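Local coordinates for type II restriction enzyme BsoBI (Geobacillus stearothermophilus, PDB 1DC1), which recognizes the double-stranded DNA sequence 5'-CYCGRG-3' as a homodimer and cleaves each site after the first cytosine, at residues 141-144 with 145-149; 260-263 with 264-268. All blocks are in the same frame, centred on the assembly; numbering follows the deposited sequence. Where two conformers were deposited one is given.

How the interactions relate
Both contacts are local, each made within one helix, so neither closes a loop; along the chain they follow in series without nesting or crossing. Interaction 1 comes first, near the C-terminal end of the long helix 110-152, where it packs against helix 310-321 and strand 184-191. The chain then builds the main sheet through strand 235-242, which carries Glu240 and Lys242, predicted magnesium-site residues of this PD-(D/E)XK-clan nuclease. Interaction 2 follows on helix 247-270, the crossover between strands 235-242 and 276-281. The centres of the two contacts lie 26 Å apart, and no atom of one touches the other; interaction 2 alone reaches the second subunit.

Interaction 1: 141-144 with 145-149; sequences KLTR and AIISA
Four i to i+4 backbone bonds join Lys141-Arg144 to Ala145-Ala149 in regular alpha-helix, the straightest from Ile147 N to Thr143 O (2.8 Å, N-H...O angle 176°). Arg144 carries the side-chain contact. Its CG lies anti to the backbone N (chi1 179°), and bends at chi2 and chi3 carry the guanidinium toward the following turn, over Ile147. One guanidinium face is covered by that isoleucine, whose CD1 stands 3.5 Å from Arg144 CZ, while the two side chains cross at about a right angle. At the edge, in the guanidinium plane, Arg144 NH2 gives a weak bond to Ser148 OG (3.4 Å); the small serine also sends a weak bond from its OG back to Arg144 O (3.3 Å). Stronger partners are the carboxylates of Glu181 and Asp177, which form salt bridges with NH1 and NH2. A leucine in place of Arg144 would probably leave both acids without their positive mate and Ser148 OG without its NH2 donor. On the buried side, Thr143 CG2 meets Ile147 CG2 at 4.1 Å, while Thr143 OG1 bonds to Tyr200 OH, a split that suits a residue with one methyl and one hydroxyl. Leu142 and the slim Ala145 pack on Cys317 of helix 310-321, and Thr143 and Ile147 rest on Ala184 and Ile187 of strand 184-191, wedging this helix end between helix and sheet.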
ATOM      1  N   LYS D 141      19.468  -8.665  -0.596  1.00 14.27           N
ATOM      2  CA  LYS D 141      20.526  -7.761  -0.183  1.00 15.44           C
ATOM      3  C   LYS D 141      20.971  -8.078   1.245  1.00 16.16           C
ATOM      4  O   LYS D 141      22.173  -8.104   1.519  1.00 13.27           O
ATOM      5  CB  LYS D 141      20.025  -6.330  -0.247  1.00 15.85           C
ATOM      6  CG  LYS D 141      21.082  -5.360   0.207  1.00 22.55           C
ATOM      7  CD  LYS D 141      20.719  -3.994  -0.261  1.00 29.53           C
ATOM      8  CE  LYS D 141      21.753  -2.999   0.200  1.00 32.23           C
ATOM      9  NZ  LYS D 141      21.394  -1.653  -0.293  1.00 36.86           N
ATOM     10  N   LEU D 142      20.001  -8.321   2.139  1.00 11.68           N
ATOM     11  CA  LEU D 142      20.344  -8.636   3.503  1.00 12.32           C
ATOM     12  C   LEU D 142      21.071  -9.988   3.564  1.00 16.70           C
ATOM     13  O   LEU D 142      22.040 -10.144   4.296  1.00 15.90           O
ATOM     14  CB  LEU D 142      19.105  -8.693   4.382  1.00 14.97           C
ATOM     15  CG  LEU D 142      19.478  -8.889   5.863  1.00 15.66           C
ATOM     16  CD1 LEU D 142      20.145  -7.615   6.356  1.00 15.06           C
ATOM     17  CD2 LEU D 142      18.255  -9.223   6.726  1.00 19.82           C
ATOM     18  N   THR D 143      20.605 -10.974   2.799  1.00 15.47           N
ATOM     19  CA  THR D 143      21.249 -12.288   2.793  1.00 16.40           C
ATOM     20  C   THR D 143      22.701 -12.168   2.280  1.00 18.05           C
ATOM     21  O   THR D 143      23.617 -12.799   2.819  1.00 13.82           O
ATOM     22  CB  THR D 143      20.491 -13.303   1.899  1.00 13.43           C
ATOM     23  OG1 THR D 143      19.228 -13.593   2.480  1.00 13.82           O
ATOM     24  CG2 THR D 143      21.241 -14.605   1.810  1.00 10.53           C
ATOM     25  N   ARG D 144      22.905 -11.364   1.237  1.00 15.32           N
ATOM     26  CA  ARG D 144      24.252 -11.183   0.689  1.00 14.40           C
ATOM     27  C   ARG D 144      25.141 -10.615   1.784  1.00 15.12           C
ATOM     28  O   ARG D 144      26.293 -11.039   1.921  1.00 15.01           O
ATOM     29  CB  ARG D 144      24.225 -10.231  -0.515  1.00 15.24           C
ATOM     30  CG  ARG D 144      25.567  -9.952  -1.140  1.00 14.78           C
ATOM     31  CD  ARG D 144      26.000 -11.189  -1.923  1.00 23.75           C
ATOM     32  NE  ARG D 144      27.047 -11.939  -1.217  1.00 24.13           N
ATOM     33  CZ  ARG D 144      27.484 -13.159  -1.541  1.00 18.27           C
ATOM     34  NH1 ARG D 144      26.983 -13.832  -2.575  1.00 14.15           N
ATOM     35  NH2 ARG D 144      28.483 -13.672  -0.839  1.00 19.31           N
ATOM     36  N   ALA D 145      24.627  -9.654   2.560  1.00 12.96           N
ATOM     37  CA  ALA D 145      25.406  -9.060   3.663  1.00 12.73           C
ATOM     38  C   ALA D 145      25.735 -10.112   4.770  1.00 14.98           C
ATOM     39  O   ALA D 145      26.833 -10.136   5.315  1.00 14.31           O
ATOM     40  CB  ALA D 145      24.652  -7.872   4.249  1.00 12.43           C
ATOM     41  N   ILE D 146      24.778 -10.989   5.060  1.00 15.18           N
ATOM     42  CA  ILE D 146      24.919 -12.046   6.046  1.00 14.50           C
ATOM     43  C   ILE D 146      25.954 -13.075   5.579  1.00 14.39           C
ATOM     44  O   ILE D 146      26.879 -13.375   6.323  1.00 15.61           O
ATOM     45  CB  ILE D 146      23.550 -12.774   6.280  1.00 22.26           C
ATOM     46  CG1 ILE D 146      22.527 -11.792   6.933  1.00 17.74           C
ATOM     47  CG2 ILE D 146      23.793 -14.131   7.073  1.00 17.70           C
ATOM     48  CD1 ILE D 146      22.321 -11.994   8.388  1.00 30.74           C
ATOM     49  N   ILE D 147      25.805 -13.626   4.375  1.00 13.19           N
ATOM     50  CA  ILE D 147      26.788 -14.610   3.891  1.00 16.17           C
ATOM     51  C   ILE D 147      28.182 -14.008   3.685  1.00 15.19           C
ATOM     52  O   ILE D 147      29.173 -14.661   3.963  1.00 11.38           O
ATOM     53  CB  ILE D 147      26.263 -15.435   2.641  1.00 14.24           C
ATOM     54  CG1 ILE D 147      26.100 -14.598   1.382  1.00 12.98           C
ATOM     55  CG2 ILE D 147      24.910 -16.081   3.030  1.00 16.86           C
ATOM     56  CD1 ILE D 147      25.461 -15.409   0.275  1.00 14.07           C
ATOM     57  N   SER D 148      28.276 -12.752   3.256  1.00 14.67           N
ATOM     58  CA  SER D 148      29.599 -12.145   3.147  1.00 18.57           C
ATOM     59  C   SER D 148      30.226 -11.996   4.526  1.00 14.73           C
ATOM     60  O   SER D 148      31.422 -12.236   4.683  1.00 14.30           O
ATOM     61  CB  SER D 148      29.531 -10.799   2.461  1.00 18.90           C
ATOM     62  OG  SER D 148      29.523 -11.070   1.083  1.00 19.04           O
ATOM     63  N   ALA D 149      29.441 -11.606   5.523  1.00 12.92           N
ATOM     64  CA  ALA D 149      29.962 -11.507   6.875  1.00 15.79           C
ATOM     65  C   ALA D 149      30.502 -12.880   7.354  1.00 18.76           C
ATOM     66  O   ALA D 149      31.545 -12.941   8.005  1.00 16.75           O
ATOM     67  CB  ALA D 149      28.883 -11.021   7.828  1.00 17.78           C
TER

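Interaction 2: 260-263 with 264-268; sequences ALTR and IRNKF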
ATOM      1  N   ALA D 260       3.197  -4.784  14.041  1.00 14.41           N
ATOM      2  CA  ALA D 260       3.649  -6.168  13.909  1.00 13.93           C
ATOM      3  C   ALA D 260       4.644  -6.512  15.031  1.00 17.34           C
ATOM      4  O   ALA D 260       4.544  -7.567  15.659  1.00 19.27           O
ATOM      5  CB  ALA D 260       4.288  -6.400  12.556  1.00 11.66           C
ATOM      6  N   LEU D 261       5.593  -5.622  15.300  1.00 14.72           N
ATOM      7  CA  LEU D 261       6.572  -5.908  16.331  1.00 16.40           C
ATOM      8  C   LEU D 261       5.955  -5.872  17.731  1.00 19.42           C
ATOM      9  O   LEU D 261       6.392  -6.602  18.595  1.00 18.97           O
ATOM     10  CB  LEU D 261       7.761  -4.958  16.179  1.00 17.96           C
ATOM     11  CG  LEU D 261       8.551  -5.210  14.886  1.00 16.33           C
ATOM     12  CD1 LEU D 261       9.375  -3.976  14.559  1.00 23.35           C
ATOM     13  CD2 LEU D 261       9.494  -6.436  15.013  1.00 16.73           C
ATOM     14  N   THR D 262       4.920  -5.063  17.934  1.00 17.43           N
ATOM     15  CA  THR D 262       4.240  -4.995  19.201  1.00 20.00           C
ATOM     16  C   THR D 262       3.410  -6.292  19.412  1.00 19.74           C
ATOM     17  O   THR D 262       3.355  -6.835  20.514  1.00 19.79           O
ATOM     18  CB  THR D 262       3.391  -3.743  19.250  1.00 17.80           C
ATOM     19  OG1 THR D 262       4.254  -2.591  19.086  1.00 17.29           O
ATOM     20  CG2 THR D 262       2.653  -3.686  20.565  1.00 16.05           C
ATOM     21  N   ARG D 263       2.788  -6.810  18.363  1.00 16.02           N
ATOM     22  CA  ARG D 263       2.070  -8.075  18.493  1.00 16.34           C
ATOM     23  C   ARG D 263       3.098  -9.116  18.994  1.00 22.01           C
ATOM     24  O   ARG D 263       2.814  -9.895  19.893  1.00 21.68           O
ATOM     25  CB  ARG D 263       1.527  -8.527  17.124  1.00 15.63           C
ATOM     26  CG  ARG D 263       0.218  -7.851  16.746  1.00 15.45           C
ATOM     27  CD  ARG D 263      -0.173  -8.086  15.284  1.00 21.84           C
ATOM     28  NE  ARG D 263      -1.526  -7.585  14.930  1.00 18.12           N
ATOM     29  CZ  ARG D 263      -2.079  -7.717  13.710  1.00 19.30           C
ATOM     30  NH1 ARG D 263      -1.415  -8.314  12.735  1.00 18.75           N
ATOM     31  NH2 ARG D 263      -3.317  -7.305  13.458  1.00 15.03           N
ATOM     32  N   ILE D 264       4.301  -9.107  18.394  1.00 20.14           N
ATOM     33  CA  ILE D 264       5.379 -10.047  18.731  1.00 17.96           C
ATOM     34  C   ILE D 264       5.800  -9.952  20.196  1.00 17.25           C
ATOM     35  O   ILE D 264       5.780 -10.954  20.923  1.00 19.75           O
ATOM     36  CB  ILE D 264       6.630  -9.834  17.828  1.00 14.96           C
ATOM     37  CG1 ILE D 264       6.345 -10.363  16.420  1.00 14.45           C
ATOM     38  CG2 ILE D 264       7.847 -10.574  18.417  1.00 13.76           C
ATOM     39  CD1 ILE D 264       7.390  -9.923  15.314  1.00 19.25           C
ATOM     40  N   ARG D 265       6.160  -8.750  20.610  1.00 16.93           N
ATOM     41  CA  ARG D 265       6.576  -8.474  21.969  1.00 20.21           C
ATOM     42  C   ARG D 265       5.508  -8.831  22.975  1.00 22.26           C
ATOM     43  O   ARG D 265       5.827  -9.405  24.020  1.00 23.11           O
ATOM     44  CB  ARG D 265       6.925  -7.004  22.112  1.00 20.16           C
ATOM     45  CG  ARG D 265       8.340  -6.718  21.766  1.00 27.54           C
ATOM     46  CD  ARG D 265       8.675  -5.237  21.919  1.00 30.08           C
ATOM     47  NE  ARG D 265       7.775  -4.311  21.230  0.51 34.82           N
ATOM     48  CZ  ARG D 265       6.818  -3.604  21.826  0.51 39.53           C
ATOM     49  NH1 ARG D 265       6.615  -3.708  23.131  0.51 41.30           N
ATOM     50  NH2 ARG D 265       6.077  -2.768  21.120  0.51 41.68           N
ATOM     51  N   ASN D 266       4.257  -8.503  22.658  1.00 20.40           N
ATOM     52  CA  ASN D 266       3.138  -8.779  23.541  1.00 22.54           C
ATOM     53  C   ASN D 266       2.961 -10.284  23.745  1.00 24.43           C
ATOM     54  O   ASN D 266       2.973 -10.766  24.887  1.00 20.37           O
ATOM     55  CB  ASN D 266       1.845  -8.161  22.971  1.00 26.08           C
ATOM     56  CG  ASN D 266       1.744  -6.627  23.219  1.00 32.75           C
ATOM     57  OD1 ASN D 266       2.524  -6.039  23.978  1.00 35.58           O
ATOM     58  ND2 ASN D 266       0.771  -5.991  22.572  1.00 40.25           N
ATOM     59  N   LYS D 267       2.827 -11.022  22.649  1.00 23.28           N
ATOM     60  CA  LYS D 267       2.625 -12.450  22.735  1.00 21.47           C
ATOM     61  C   LYS D 267       3.799 -13.172  23.416  1.00 24.01           C
ATOM     62  O   LYS D 267       3.608 -14.046  24.282  1.00 20.17           O
ATOM     63  CB  LYS D 267       2.404 -12.992  21.337  1.00 25.41           C
ATOM     64  CG  LYS D 267       1.028 -12.677  20.833  1.00 31.64           C
ATOM     65  CD  LYS D 267      -0.001 -13.197  21.825  1.00 36.91           C
ATOM     66  CE  LYS D 267      -1.396 -13.047  21.284  1.00 45.44           C
ATOM     67  NZ  LYS D 267      -2.173 -14.302  21.510  1.00 55.42           N
ATOM     68  N   PHE D 268       5.025 -12.815  23.037  1.00 17.51           N
ATOM     69  CA  PHE D 268       6.166 -13.486  23.646  1.00 20.68           C
ATOM     70  C   PHE D 268       6.275 -13.193  25.164  1.00 24.15           C
ATOM     71  O   PHE D 268       6.533 -14.098  25.950  1.00 22.91           O
ATOM     72  CB  PHE D 268       7.504 -13.138  22.915  1.00 17.56           C
ATOM     73  CG  PHE D 268       7.821 -14.057  21.735  1.00 18.47           C
ATOM     74  CD1 PHE D 268       7.229 -13.833  20.475  1.00 21.18           C
ATOM     75  CD2 PHE D 268       8.583 -15.214  21.914  1.00 11.98           C
ATOM     76  CE1 PHE D 268       7.383 -14.776  19.403  1.00 21.54           C
ATOM     77  CE2 PHE D 268       8.751 -16.162  20.873  1.00 15.83           C
ATOM     78  CZ  PHE D 268       8.145 -15.945  19.605  1.00 21.45           C
TER
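Helix 247-270, the crossover of a beta-alpha-beta unit between parallel strands 235-242 and 276-281, contains this turn-to-turn contact. Thr262 and Asn266 lie side by side on it, Thr262 CG2 standing 3.6 Å from Asn266 ND2. Their backbones are joined by Asn266 N to Thr262 O at 2.9 Å. The hydroxyl of Thr262 is hydrogen-bonded to Asn258 O, one turn earlier, as its place beside the backbone N (chi1 -60°) allows. On the buried flank Leu261 and Ile264 point the same way, Leu261 CD2 to Ile264 CD1 4.1 Å, an apolar pair suited to lying over a sheet. In one of its two conformers Arg265, bent at chi3, swings NH2 near Thr262 OG1, a doubtful approach that should be given little weight. The extended Arg263 sends its guanidinium to the second subunit, where NH2 and NH1 form salt bridges with Glu291 and Asp251 of that chain. Toward the sheet, Ala260, Leu261 and Ile264 touch Glu240 of strand 235-242, a predicted magnesium ligand, and Ile264 also packs on Leu238 and on Val211 of strand 209-211.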